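Local coordinates for protein sphingomyelinase-c (PDB 1ZWX) that belongs to the endonuclease/exonuclease/phosphatase family and adopts the DNase I-like fold, a core of two beta-sheets with helices packed on the outside, at residues L37-D42 / H62-N67; T177-K182 / I190-D195; H206-L211 / Y249-N254. One frame throughout, in Å; residues are numbered along the deposited sequence.

Contact 1. Residues L37-D42 / H62-N67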
ATOM      1  N   LEU A  37     -15.490   5.512   7.193  1.00 28.09           N
ATOM      2  CA  LEU A  37     -15.719   6.112   5.887  1.00 27.66           C
ATOM      3  C   LEU A  37     -15.091   5.296   4.749  1.00 27.91           C
ATOM      4  O   LEU A  37     -15.711   5.071   3.695  1.00 26.69           O
ATOM      5  CB  LEU A  37     -15.156   7.530   5.838  1.00 28.47           C
ATOM      6  CG  LEU A  37     -15.855   8.635   6.648  1.00 29.77           C
ATOM      7  CD1 LEU A  37     -15.251   9.974   6.237  1.00 29.71           C
ATOM      8  CD2 LEU A  37     -17.397   8.606   6.400  1.00 31.16           C
ATOM      9  N   ILE A  38     -13.848   4.883   4.969  1.00 26.96           N
ATOM     10  CA  ILE A  38     -13.108   4.121   3.969  1.00 26.24           C
ATOM     11  C   ILE A  38     -13.798   2.769   3.701  1.00 26.38           C
ATOM     12  O   ILE A  38     -13.977   2.390   2.546  1.00 26.63           O
ATOM     13  CB  ILE A  38     -11.622   3.894   4.405  1.00 26.59           C
ATOM     14  CG1 ILE A  38     -10.814   5.198   4.335  1.00 24.53           C
ATOM     15  CG2 ILE A  38     -10.969   2.769   3.573  1.00 25.28           C
ATOM     16  CD1 ILE A  38      -9.497   5.114   5.179  1.00 25.18           C
ATOM     17  N   ALA A  39     -14.136   2.033   4.756  1.00 27.36           N
ATOM     18  CA  ALA A  39     -14.770   0.723   4.600  1.00 27.87           C
ATOM     19  C   ALA A  39     -16.197   0.804   4.006  1.00 29.16           C
ATOM     20  O   ALA A  39     -16.676  -0.184   3.403  1.00 28.90           O
ATOM     21  CB  ALA A  39     -14.777  -0.038   5.915  1.00 28.03           C
ATOM     22  N   GLN A  40     -16.841   1.968   4.148  1.00 28.74           N
ATOM     23  CA  GLN A  40     -18.183   2.244   3.573  1.00 29.73           C
ATOM     24  C   GLN A  40     -18.153   2.786   2.153  1.00 29.98           C
ATOM     25  O   GLN A  40     -19.206   2.959   1.530  1.00 30.34           O
ATOM     26  CB  GLN A  40     -18.938   3.262   4.444  1.00 28.58           C
ATOM     27  CG  GLN A  40     -19.319   2.722   5.831  1.00 29.70           C
ATOM     28  CD  GLN A  40     -19.721   3.818   6.812  1.00 31.02           C
ATOM     29  OE1 GLN A  40     -19.827   5.009   6.470  1.00 34.58           O
ATOM     30  NE2 GLN A  40     -19.940   3.417   8.040  1.00 35.42           N
ATOM     31  N   ALA A  41     -16.960   3.065   1.629  1.00 29.30           N
ATOM     32  CA  ALA A  41     -16.837   3.744   0.335  1.00 29.38           C
ATOM     33  C   ALA A  41     -17.007   2.734  -0.814  1.00 29.52           C
ATOM     34  O   ALA A  41     -16.647   1.557  -0.684  1.00 27.82           O
ATOM     35  CB  ALA A  41     -15.479   4.443   0.210  1.00 28.86           C
ATOM     36  N   ASP A  42     -17.544   3.225  -1.927  1.00 30.46           N
ATOM     37  CA  ASP A  42     -17.734   2.400  -3.120  1.00 31.83           C
ATOM     38  C   ASP A  42     -16.425   1.859  -3.686  1.00 31.53           C
ATOM     39  O   ASP A  42     -16.393   0.715  -4.172  1.00 31.15           O
ATOM     40  CB  ASP A  42     -18.528   3.161  -4.172  1.00 32.97           C
ATOM     41  CG  ASP A  42     -20.008   3.294  -3.801  1.00 35.53           C
ATOM     42  OD1 ASP A  42     -20.478   2.572  -2.882  1.00 37.65           O
ATOM     43  OD2 ASP A  42     -20.699   4.125  -4.431  1.00 39.12           O
ATOM     44  N   HIS A  62      -7.429  -1.706  13.547  1.00 25.85           N
ATOM     45  CA  HIS A  62      -8.345  -2.786  13.961  1.00 27.98           C
ATOM     46  C   HIS A  62      -9.771  -2.508  13.516  1.00 27.41           C
ATOM     47  O   HIS A  62     -10.428  -3.379  12.927  1.00 27.88           O
ATOM     48  CB  HIS A  62      -8.253  -3.051  15.462  1.00 29.27           C
ATOM     49  CG  HIS A  62      -9.249  -4.058  15.961  1.00 35.29           C
ATOM     50  ND1 HIS A  62     -10.441  -3.692  16.559  1.00 39.91           N
ATOM     51  CD2 HIS A  62      -9.241  -5.415  15.938  1.00 39.41           C
ATOM     52  CE1 HIS A  62     -11.116  -4.781  16.891  1.00 41.13           C
ATOM     53  NE2 HIS A  62     -10.407  -5.838  16.537  1.00 41.64           N
ATOM     54  N   ARG A  63     -10.253  -1.286  13.727  1.00 26.98           N
ATOM     55  CA  ARG A  63     -11.568  -0.935  13.239  1.00 26.42           C
ATOM     56  C   ARG A  63     -11.735  -1.107  11.729  1.00 26.66           C
ATOM     57  O   ARG A  63     -12.751  -1.695  11.256  1.00 26.73           O
ATOM     58  CB  ARG A  63     -11.989   0.477  13.666  1.00 26.98           C
ATOM     59  CG  ARG A  63     -13.377   0.826  13.130  1.00 29.78           C
ATOM     60  CD  ARG A  63     -13.810   2.200  13.511  1.00 35.99           C
ATOM     61  NE  ARG A  63     -14.275   2.219  14.888  1.00 40.27           N
ATOM     62  CZ  ARG A  63     -14.897   3.253  15.450  1.00 42.15           C
ATOM     63  NH1 ARG A  63     -15.126   4.354  14.749  1.00 39.11           N
ATOM     64  NH2 ARG A  63     -15.272   3.179  16.722  1.00 40.84           N
ATOM     65  N   LEU A  64     -10.797  -0.576  10.952  1.00 24.90           N
ATOM     66  CA  LEU A  64     -10.900  -0.657   9.497  1.00 24.77           C
ATOM     67  C   LEU A  64     -10.932  -2.126   9.044  1.00 24.31           C
ATOM     68  O   LEU A  64     -11.777  -2.508   8.238  1.00 24.90           O
ATOM     69  CB  LEU A  64      -9.730   0.081   8.827  1.00 23.83           C
ATOM     70  CG  LEU A  64      -9.614  -0.075   7.315  1.00 23.54           C
ATOM     71  CD1 LEU A  64     -10.870   0.362   6.563  1.00 21.72           C
ATOM     72  CD2 LEU A  64      -8.403   0.712   6.859  1.00 24.19           C
ATOM     73  N   LEU A  65     -10.012  -2.924   9.560  1.00 24.66           N
ATOM     74  CA  LEU A  65      -9.897  -4.316   9.155  1.00 25.20           C
ATOM     75  C   LEU A  65     -11.173  -5.061   9.559  1.00 26.23           C
ATOM     76  O   LEU A  65     -11.699  -5.885   8.825  1.00 24.61           O
ATOM     77  CB  LEU A  65      -8.671  -4.944   9.800  1.00 24.47           C
ATOM     78  CG  LEU A  65      -7.367  -4.409   9.147  1.00 24.60           C
ATOM     79  CD1 LEU A  65      -6.214  -4.825   9.979  1.00 24.15           C
ATOM     80  CD2 LEU A  65      -7.285  -4.972   7.731  1.00 26.04           C
ATOM     81  N   ASN A  66     -11.698  -4.709  10.721  1.00 27.55           N
ATOM     82  CA  ASN A  66     -12.989  -5.248  11.140  1.00 29.22           C
ATOM     83  C   ASN A  66     -14.179  -4.883  10.276  1.00 28.57           C
ATOM     84  O   ASN A  66     -14.986  -5.761   9.918  1.00 28.60           O
ATOM     85  CB  ASN A  66     -13.238  -4.941  12.605  1.00 30.40           C
ATOM     86  CG  ASN A  66     -13.128  -6.158  13.423  1.00 36.25           C
ATOM     87  OD1 ASN A  66     -12.063  -6.493  13.947  1.00 42.54           O
ATOM     88  ND2 ASN A  66     -14.221  -6.902  13.473  1.00 40.74           N
ATOM     89  N   ASN A  67     -14.273  -3.608   9.921  1.00 27.61           N
ATOM     90  CA  ASN A  67     -15.271  -3.117   8.996  1.00 28.12           C
ATOM     91  C   ASN A  67     -15.206  -3.807   7.636  1.00 28.49           C
ATOM     92  O   ASN A  67     -16.202  -3.832   6.901  1.00 28.08           O
ATOM     93  CB  ASN A  67     -15.092  -1.617   8.740  1.00 27.82           C
ATOM     94  CG  ASN A  67     -15.439  -0.745   9.954  1.00 29.87           C
ATOM     95  OD1 ASN A  67     -15.993  -1.225  10.920  1.00 28.29           O
ATOM     96  ND2 ASN A  67     -15.077   0.551   9.895  1.00 30.55           N
TER
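Ala-39 meets Asn-67 where two helices on one face of the DNase I-like sandwich, 31-39 and 58-67, come together near their C-terminal ends. The tight part of the contact is apolar. With only a methyl group on Ala-39, the chains can draw close, CA to CA 5.9 Å between Ala-39 and Asn-67, and the carbon contact between their CB atoms is short. Beside it, CD1 of Leu-64 touches both Ile-38 and Ala-39: CG lies anti to the backbone N (chi1 172°), which swings the branched end toward helix 31-39, and Leu-64 CD1 then sits 3.8 Å from Ile-38 CG2 and 4.0 Å from Ala-39 CB. The side chains of Ile-38 and Leu-64 cross at about a right angle, methyl against methyl. Both also rest on Val-18 of strand 12-20, so the pair fills the layer between the helices and the sheet beneath them. The amide end of Asn-67 forms the more open, polar side. This partly exposed residue turns its amide back along helix 31-39, where ND2 is hydrogen-bonded to Ala-35 O and Asp-36 OD1. These bonds fix the rotation of the amide and hold Asn-67 CB against the alanine methyl, 3.3 Å from Ala-39 CB.

Contact 2. Residues T177-K182 / I190-D195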
ATOM      1  N   THR A 177      14.529 -10.952  -3.738  1.00 24.20           N
ATOM      2  CA  THR A 177      15.196 -12.101  -3.136  1.00 24.72           C
ATOM      3  C   THR A 177      14.178 -13.098  -2.584  1.00 25.95           C
ATOM      4  O   THR A 177      14.340 -14.336  -2.690  1.00 25.45           O
ATOM      5  CB  THR A 177      16.157 -11.645  -2.012  1.00 24.00           C
ATOM      6  OG1 THR A 177      17.228 -10.908  -2.599  1.00 25.42           O
ATOM      7  CG2 THR A 177      16.733 -12.789  -1.209  1.00 26.17           C
ATOM      8  N   PHE A 178      13.124 -12.547  -1.990  1.00 25.41           N
ATOM      9  CA  PHE A 178      12.079 -13.389  -1.407  1.00 25.93           C
ATOM     10  C   PHE A 178      11.374 -14.148  -2.531  1.00 25.22           C
ATOM     11  O   PHE A 178      11.225 -15.357  -2.427  1.00 26.76           O
ATOM     12  CB  PHE A 178      11.116 -12.532  -0.549  1.00 25.87           C
ATOM     13  CG  PHE A 178       9.818 -13.215  -0.230  1.00 26.70           C
ATOM     14  CD1 PHE A 178       9.720 -14.050   0.872  1.00 32.01           C
ATOM     15  CD2 PHE A 178       8.700 -13.021  -1.040  1.00 28.96           C
ATOM     16  CE1 PHE A 178       8.523 -14.700   1.164  1.00 33.05           C
ATOM     17  CE2 PHE A 178       7.489 -13.667  -0.756  1.00 31.68           C
ATOM     18  CZ  PHE A 178       7.417 -14.512   0.347  1.00 30.46           C
ATOM     19  N   ILE A 179      10.973 -13.444  -3.591  1.00 26.19           N
ATOM     20  CA  ILE A 179      10.322 -14.020  -4.766  1.00 26.98           C
ATOM     21  C   ILE A 179      11.179 -15.130  -5.411  1.00 28.90           C
ATOM     22  O   ILE A 179      10.664 -16.206  -5.773  1.00 28.30           O
ATOM     23  CB  ILE A 179       9.975 -12.953  -5.832  1.00 26.90           C
ATOM     24  CG1 ILE A 179       8.939 -11.950  -5.310  1.00 25.26           C
ATOM     25  CG2 ILE A 179       9.481 -13.607  -7.136  1.00 27.42           C
ATOM     26  CD1 ILE A 179       8.544 -10.867  -6.275  1.00 26.54           C
ATOM     27  N   ALA A 180      12.483 -14.870  -5.546  1.00 29.37           N
ATOM     28  CA  ALA A 180      13.409 -15.869  -6.101  1.00 31.37           C
ATOM     29  C   ALA A 180      13.475 -17.127  -5.238  1.00 32.23           C
ATOM     30  O   ALA A 180      13.423 -18.254  -5.752  1.00 32.30           O
ATOM     31  CB  ALA A 180      14.825 -15.258  -6.289  1.00 31.58           C
ATOM     32  N   LYS A 181      13.576 -16.931  -3.929  1.00 32.89           N
ATOM     33  CA  LYS A 181      13.685 -18.020  -2.976  1.00 34.70           C
ATOM     34  C   LYS A 181      12.408 -18.862  -2.920  1.00 35.51           C
ATOM     35  O   LYS A 181      12.469 -20.069  -2.749  1.00 35.50           O
ATOM     36  CB  LYS A 181      14.013 -17.463  -1.590  1.00 35.21           C
ATOM     37  CG  LYS A 181      14.310 -18.519  -0.558  1.00 38.11           C
ATOM     38  CD  LYS A 181      15.105 -17.957   0.613  1.00 42.34           C
ATOM     39  N   LYS A 182      11.267 -18.195  -3.060  1.00 36.48           N
ATOM     40  CA  LYS A 182       9.938 -18.809  -3.041  1.00 37.61           C
ATOM     41  C   LYS A 182       9.740 -19.861  -4.139  1.00 37.45           C
ATOM     42  O   LYS A 182       8.967 -20.791  -3.969  1.00 37.89           O
ATOM     43  CB  LYS A 182       8.887 -17.709  -3.216  1.00 37.95           C
ATOM     44  CG  LYS A 182       7.638 -17.909  -2.414  1.00 40.15           C
ATOM     45  CD  LYS A 182       7.950 -17.909  -0.942  1.00 43.24           C
ATOM     46  CE  LYS A 182       6.694 -18.086  -0.127  1.00 43.72           C
ATOM     47  NZ  LYS A 182       6.042 -19.385  -0.379  1.00 44.75           N
ATOM     48  N   ILE A 190       2.235 -13.080 -10.169  1.00 25.38           N
ATOM     49  CA  ILE A 190       2.669 -12.376  -8.953  1.00 24.04           C
ATOM     50  C   ILE A 190       2.410 -10.881  -9.162  1.00 23.70           C
ATOM     51  O   ILE A 190       2.808 -10.286 -10.191  1.00 21.49           O
ATOM     52  CB  ILE A 190       4.155 -12.603  -8.628  1.00 25.32           C
ATOM     53  CG1 ILE A 190       4.497 -14.083  -8.613  1.00 26.04           C
ATOM     54  CG2 ILE A 190       4.548 -11.899  -7.289  1.00 24.40           C
ATOM     55  CD1 ILE A 190       5.979 -14.364  -8.411  1.00 30.42           C
ATOM     56  N   PHE A 191       1.720 -10.293  -8.182  1.00 22.83           N
ATOM     57  CA  PHE A 191       1.482  -8.857  -8.145  1.00 22.67           C
ATOM     58  C   PHE A 191       2.315  -8.269  -6.995  1.00 22.16           C
ATOM     59  O   PHE A 191       2.549  -8.922  -5.964  1.00 21.40           O
ATOM     60  CB  PHE A 191       0.023  -8.537  -7.873  1.00 23.04           C
ATOM     61  CG  PHE A 191      -0.945  -9.054  -8.904  1.00 23.85           C
ATOM     62  CD1 PHE A 191      -1.578 -10.281  -8.723  1.00 25.17           C
ATOM     63  CD2 PHE A 191      -1.278  -8.275 -10.011  1.00 23.55           C
ATOM     64  CE1 PHE A 191      -2.514 -10.748  -9.664  1.00 25.21           C
ATOM     65  CE2 PHE A 191      -2.211  -8.729 -10.957  1.00 27.76           C
ATOM     66  CZ  PHE A 191      -2.848  -9.969 -10.752  1.00 25.34           C
ATOM     67  N   ILE A 192       2.783  -7.047  -7.205  1.00 22.45           N
ATOM     68  CA  ILE A 192       3.562  -6.327  -6.186  1.00 21.89           C
ATOM     69  C   ILE A 192       2.944  -4.945  -6.168  1.00 20.88           C
ATOM     70  O   ILE A 192       2.938  -4.241  -7.161  1.00 21.21           O
ATOM     71  CB  ILE A 192       5.096  -6.233  -6.507  1.00 22.32           C
ATOM     72  CG1 ILE A 192       5.750  -7.610  -6.680  1.00 22.91           C
ATOM     73  CG2 ILE A 192       5.846  -5.464  -5.351  1.00 22.41           C
ATOM     74  CD1 ILE A 192       7.183  -7.507  -7.351  1.00 22.57           C
ATOM     75  N   GLY A 193       2.369  -4.563  -5.032  1.00 20.51           N
ATOM     76  CA  GLY A 193       1.674  -3.278  -4.966  1.00 19.58           C
ATOM     77  C   GLY A 193       1.830  -2.551  -3.636  1.00 17.74           C
ATOM     78  O   GLY A 193       2.221  -3.131  -2.630  1.00 18.04           O
ATOM     79  N   GLY A 194       1.501  -1.268  -3.660  1.00 19.18           N
ATOM     80  CA  GLY A 194       1.547  -0.422  -2.466  1.00 19.21           C
ATOM     81  C   GLY A 194       2.220   0.897  -2.772  1.00 19.98           C
ATOM     82  O   GLY A 194       2.350   1.290  -3.930  1.00 19.55           O
ATOM     83  N   ASP A 195       2.635   1.579  -1.708  1.00 19.54           N
ATOM     84  CA  ASP A 195       3.279   2.892  -1.818  1.00 19.39           C
ATOM     85  C   ASP A 195       4.772   2.610  -1.915  1.00 19.61           C
ATOM     86  O   ASP A 195       5.455   2.265  -0.914  1.00 18.93           O
ATOM     87  CB  ASP A 195       2.934   3.735  -0.576  1.00 19.45           C
ATOM     88  CG  ASP A 195       3.643   5.093  -0.552  1.00 19.42           C
ATOM     89  OD1 ASP A 195       4.431   5.411  -1.467  1.00 19.67           O
ATOM     90  OD2 ASP A 195       3.336   5.856   0.369  1.00 19.07           O
TER
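Ile-179 leaves helix 161-182 near its C-terminal end and points at strand 189-193, where it meets Ile-190 and Ile-192, two residues whose side chains emerge from the same face of the strand. From CB the side chain forks. The short branch, Ile-179 CG2, is anti to the backbone N and approaches CD1 of Ile-190 to 3.8 Å; the two side chains slide past each other in opposite directions. The long branch runs through CG1 fully extended (chi2 180°), and this straight reach carries Ile-179 CD1 to the CD1 of Ile-192, again at 3.8 Å. Here the approach is tip to tip. One isoleucine thus spans two strand residues with its two methyl groups, although the backbones stay well apart, 8.9 Å between the CA atoms of Ile-179 and Ile-190. All three side chains are buried, and the contact between them is purely apolar. The arrangement belongs to a beta-alpha-beta unit, strand 143-151, helix 161-182 and strand 189-193, in which the helix lies over the sheet. Ile-179 also touches Ile-148 of strand 143-151, which runs parallel to 189-193 as its neighbour, while strand 248-252 flanks 189-193 on its other edge.

Contact 3. Residues H206-L211 / Y249-N254. Unlike the reference sequence in segment 206-211: Leu-209 (reference Phe).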
ATOM      1  N   HIS A 206      12.808   4.277 -13.422  1.00 26.99           N
ATOM      2  CA  HIS A 206      13.488   3.362 -14.349  1.00 27.55           C
ATOM      3  C   HIS A 206      14.166   2.238 -13.628  1.00 27.04           C
ATOM      4  O   HIS A 206      13.961   1.057 -13.968  1.00 26.65           O
ATOM      5  CB  HIS A 206      14.506   4.116 -15.251  1.00 29.19           C
ATOM      6  CG  HIS A 206      15.389   3.198 -16.044  1.00 33.51           C
ATOM      7  ND1 HIS A 206      16.457   2.524 -15.488  1.00 38.31           N
ATOM      8  CD2 HIS A 206      15.339   2.813 -17.343  1.00 37.53           C
ATOM      9  CE1 HIS A 206      17.029   1.766 -16.409  1.00 39.18           C
ATOM     10  NE2 HIS A 206      16.365   1.919 -17.543  1.00 39.04           N
ATOM     11  N   ASP A 207      14.960   2.569 -12.605  1.00 26.01           N
ATOM     12  CA  ASP A 207      15.685   1.555 -11.869  1.00 25.35           C
ATOM     13  C   ASP A 207      14.787   0.612 -11.072  1.00 25.44           C
ATOM     14  O   ASP A 207      15.106  -0.575 -10.923  1.00 25.57           O
ATOM     15  CB  ASP A 207      16.698   2.197 -10.927  1.00 26.53           C
ATOM     16  CG  ASP A 207      17.942   2.715 -11.667  1.00 29.38           C
ATOM     17  OD1 ASP A 207      17.937   2.835 -12.924  1.00 31.06           O
ATOM     18  OD2 ASP A 207      18.903   3.017 -10.967  1.00 35.44           O
ATOM     19  N   MET A 208      13.713   1.158 -10.506  1.00 24.91           N
ATOM     20  CA  MET A 208      12.731   0.332  -9.766  1.00 24.61           C
ATOM     21  C   MET A 208      12.179  -0.786 -10.657  1.00 23.80           C
ATOM     22  O   MET A 208      12.044  -1.924 -10.201  1.00 24.51           O
ATOM     23  CB  MET A 208      11.558   1.174  -9.284  1.00 23.55           C
ATOM     24  CG  MET A 208      10.415   0.303  -8.662  1.00 22.15           C
ATOM     25  SD  MET A 208       9.227   1.305  -7.740  1.00 24.58           S
ATOM     26  CE  MET A 208       8.429   2.200  -9.023  1.00 19.81           C
ATOM     27  N   LEU A 209      11.862  -0.449 -11.906  1.00 24.46           N
ATOM     28  CA  LEU A 209      11.385  -1.468 -12.878  1.00 25.86           C
ATOM     29  C   LEU A 209      12.362  -2.640 -12.929  1.00 25.88           C
ATOM     30  O   LEU A 209      11.960  -3.829 -12.876  1.00 25.53           O
ATOM     31  CB  LEU A 209      11.055  -0.866 -14.265  1.00 26.55           C
ATOM     32  CG  LEU A 209       9.980   0.235 -14.364  1.00 28.17           C
ATOM     33  CD1 LEU A 209       9.678   0.625 -15.796  1.00 29.30           C
ATOM     34  CD2 LEU A 209       8.690  -0.101 -13.589  1.00 28.63           C
ATOM     35  N   LYS A 210      13.662  -2.340 -12.931  1.00 24.54           N
ATOM     36  CA  LYS A 210      14.661  -3.398 -12.992  1.00 24.13           C
ATOM     37  C   LYS A 210      14.827  -4.155 -11.690  1.00 23.62           C
ATOM     38  O   LYS A 210      15.076  -5.363 -11.682  1.00 23.43           O
ATOM     39  CB  LYS A 210      16.040  -2.835 -13.453  1.00 24.95           C
ATOM     40  CG  LYS A 210      16.050  -2.244 -14.862  1.00 24.85           C
ATOM     41  CD  LYS A 210      15.878  -3.348 -15.924  1.00 29.43           C
ATOM     42  CE  LYS A 210      16.108  -2.875 -17.377  1.00 32.44           C
ATOM     43  NZ  LYS A 210      16.006  -1.396 -17.519  1.00 35.42           N
ATOM     44  N   LEU A 211      14.741  -3.437 -10.574  1.00 22.71           N
ATOM     45  CA  LEU A 211      15.021  -4.046  -9.270  1.00 23.38           C
ATOM     46  C   LEU A 211      13.872  -4.966  -8.819  1.00 23.02           C
ATOM     47  O   LEU A 211      14.120  -5.966  -8.162  1.00 24.77           O
ATOM     48  CB  LEU A 211      15.201  -2.961  -8.205  1.00 22.56           C
ATOM     49  CG  LEU A 211      16.509  -2.146  -8.286  1.00 26.03           C
ATOM     50  CD1 LEU A 211      16.438  -0.873  -7.418  1.00 27.95           C
ATOM     51  CD2 LEU A 211      17.648  -3.010  -7.847  1.00 28.32           C
ATOM     52  N   TYR A 249       1.458   2.171  -6.682  1.00 22.46           N
ATOM     53  CA  TYR A 249       1.437   1.326  -7.872  1.00 22.66           C
ATOM     54  C   TYR A 249       0.970  -0.080  -7.544  1.00 22.44           C
ATOM     55  O   TYR A 249       1.192  -0.590  -6.427  1.00 23.02           O
ATOM     56  CB  TYR A 249       2.854   1.153  -8.392  1.00 22.91           C
ATOM     57  CG  TYR A 249       3.601   2.448  -8.726  1.00 23.19           C
ATOM     58  CD1 TYR A 249       4.468   3.026  -7.802  1.00 25.04           C
ATOM     59  CD2 TYR A 249       3.455   3.046  -9.984  1.00 27.11           C
ATOM     60  CE1 TYR A 249       5.177   4.222  -8.115  1.00 23.33           C
ATOM     61  CE2 TYR A 249       4.147   4.245 -10.315  1.00 26.10           C
ATOM     62  CZ  TYR A 249       5.007   4.804  -9.367  1.00 25.03           C
ATOM     63  OH  TYR A 249       5.694   5.940  -9.713  1.00 23.82           O
ATOM     64  N   ILE A 250       0.415  -0.743  -8.559  1.00 22.19           N
ATOM     65  CA  ILE A 250       0.258  -2.191  -8.492  1.00 22.03           C
ATOM     66  C   ILE A 250       0.820  -2.780  -9.788  1.00 21.41           C
ATOM     67  O   ILE A 250       0.271  -2.551 -10.842  1.00 21.65           O
ATOM     68  CB  ILE A 250      -1.211  -2.663  -8.276  1.00 22.25           C
ATOM     69  CG1 ILE A 250      -1.894  -1.900  -7.098  1.00 22.99           C
ATOM     70  CG2 ILE A 250      -1.198  -4.162  -7.980  1.00 20.20           C
ATOM     71  CD1 ILE A 250      -3.426  -1.897  -7.163  1.00 22.21           C
ATOM     72  N   PHE A 251       1.876  -3.569  -9.655  1.00 21.28           N
ATOM     73  CA  PHE A 251       2.609  -4.116 -10.805  1.00 22.77           C
ATOM     74  C   PHE A 251       2.387  -5.604 -10.938  1.00 23.06           C
ATOM     75  O   PHE A 251       2.077  -6.280  -9.982  1.00 23.08           O
ATOM     76  CB  PHE A 251       4.123  -3.968 -10.588  1.00 22.17           C
ATOM     77  CG  PHE A 251       4.624  -2.536 -10.577  1.00 23.01           C
ATOM     78  CD1 PHE A 251       5.241  -2.025  -9.425  1.00 26.89           C
ATOM     79  CD2 PHE A 251       4.520  -1.718 -11.713  1.00 24.80           C
ATOM     80  CE1 PHE A 251       5.758  -0.680  -9.398  1.00 26.65           C
ATOM     81  CE2 PHE A 251       4.999  -0.379 -11.706  1.00 25.45           C
ATOM     82  CZ  PHE A 251       5.635   0.138 -10.531  1.00 24.46           C
ATOM     83  N   VAL A 252       2.655  -6.112 -12.140  1.00 23.45           N
ATOM     84  CA  VAL A 252       2.757  -7.538 -12.388  1.00 23.91           C
ATOM     85  C   VAL A 252       4.226  -7.884 -12.552  1.00 24.04           C
ATOM     86  O   VAL A 252       4.953  -7.184 -13.276  1.00 24.57           O
ATOM     87  CB  VAL A 252       1.969  -7.913 -13.675  1.00 23.80           C
ATOM     88  CG1 VAL A 252       2.252  -9.370 -14.027  1.00 24.40           C
ATOM     89  CG2 VAL A 252       0.471  -7.673 -13.478  1.00 24.43           C
ATOM     90  N   GLU A 253       4.678  -8.924 -11.882  1.00 24.36           N
ATOM     91  CA  GLU A 253       6.064  -9.336 -11.988  1.00 25.97           C
ATOM     92  C   GLU A 253       6.359 -10.010 -13.348  1.00 27.19           C
ATOM     93  O   GLU A 253       5.563 -10.836 -13.816  1.00 25.72           O
ATOM     94  CB  GLU A 253       6.447 -10.241 -10.835  1.00 25.73           C
ATOM     95  CG  GLU A 253       7.961 -10.180 -10.423  1.00 31.77           C
ATOM     96  CD  GLU A 253       8.805 -11.311 -11.018  1.00 37.42           C
ATOM     97  OE1 GLU A 253       8.247 -12.209 -11.693  1.00 39.59           O
ATOM     98  OE2 GLU A 253      10.028 -11.332 -10.781  1.00 38.20           O
ATOM     99  N   ASN A 254       7.517  -9.681 -13.946  1.00 27.57           N
ATOM    100  CA  ASN A 254       7.780 -10.049 -15.354  1.00 29.40           C
ATOM    101  C   ASN A 254       8.205 -11.487 -15.592  1.00 29.66           C
ATOM    102  O   ASN A 254       8.058 -11.990 -16.706  1.00 31.62           O
ATOM    103  CB  ASN A 254       8.786  -9.085 -16.034  1.00 28.98           C
ATOM    104  CG  ASN A 254       8.146  -7.755 -16.457  1.00 29.00           C
ATOM    105  OD1 ASN A 254       6.933  -7.635 -16.628  1.00 31.33           O
ATOM    106  ND2 ASN A 254       8.983  -6.733 -16.620  1.00 33.92           N
TER
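Met-208 reaches from helix 203-212 to the aromatic rings of Tyr-249 and Phe-251, which stand two residues apart on the same face of strand 248-252 and point at the helix. The methyl-ring contacts come first, and both are made by the end of the methionine. CG of Met-208 is anti to the backbone N (chi1 173°) and the chain stays extended to SD, then bends at chi3 (69°), bringing Met-208 CE over one face of the Tyr-249 ring, 3.9 Å from Tyr-249 CE1, a contact CH-pi in kind. Met-208 CE also sits at the edge of the Phe-251 ring, near its plane, 3.8 Å from Phe-251 CZ. A single carbon therefore lies against the face of one ring and the rim of the next. An aliphatic-aromatic contact follows from the next helix residue: Leu-209 CD2 comes obliquely to 4.2 Å from Phe-251 CE2. Within the strand, Tyr-249 CB lies 3.5 Å above one face of the Phe-251 ring, toward its rim. Polar bonds lie outside this apolar group. Tyr-249 OH is hydrogen-bonded to Val-198 O, and on the outer side of the helix His-206 ND1 donates to the anti lone pair of Asp-207 OD1, in the ring plane. Segment 206-211 runs at 45° to strand segment 249-252, in the outermost strand of the sheet in this chain, and Met-208 also touches Met-172 of the neighbouring helix 161-182.

Contacts 2 and 3 share one sheet: strands 189-193 and 248-252 are antiparallel neighbours, joined by backbone hydrogen bonds such as Phe-251 N to Ile-192 O (2.8 Å), and the centres of the two contacts lie about 10 Å apart. Each packs a helix on that sheet. Contact 1 lies on the opposite side of the chain's centre, about 26 Å from contact 2 and 29 Å from contact 3 between centres, and joins two helices over the other sheet. All three are buried, though contacts 1 and 3 each include one partly exposed residue, Asn-67 and Leu-209; that of contact 1 is polar. Chemistry follows place: three isoleucines in contact 2, sulfur-bearing and aromatic groups at the edge strand in contact 3, an alanine, two branched aliphatic residues and an asparagine between helices in contact 1.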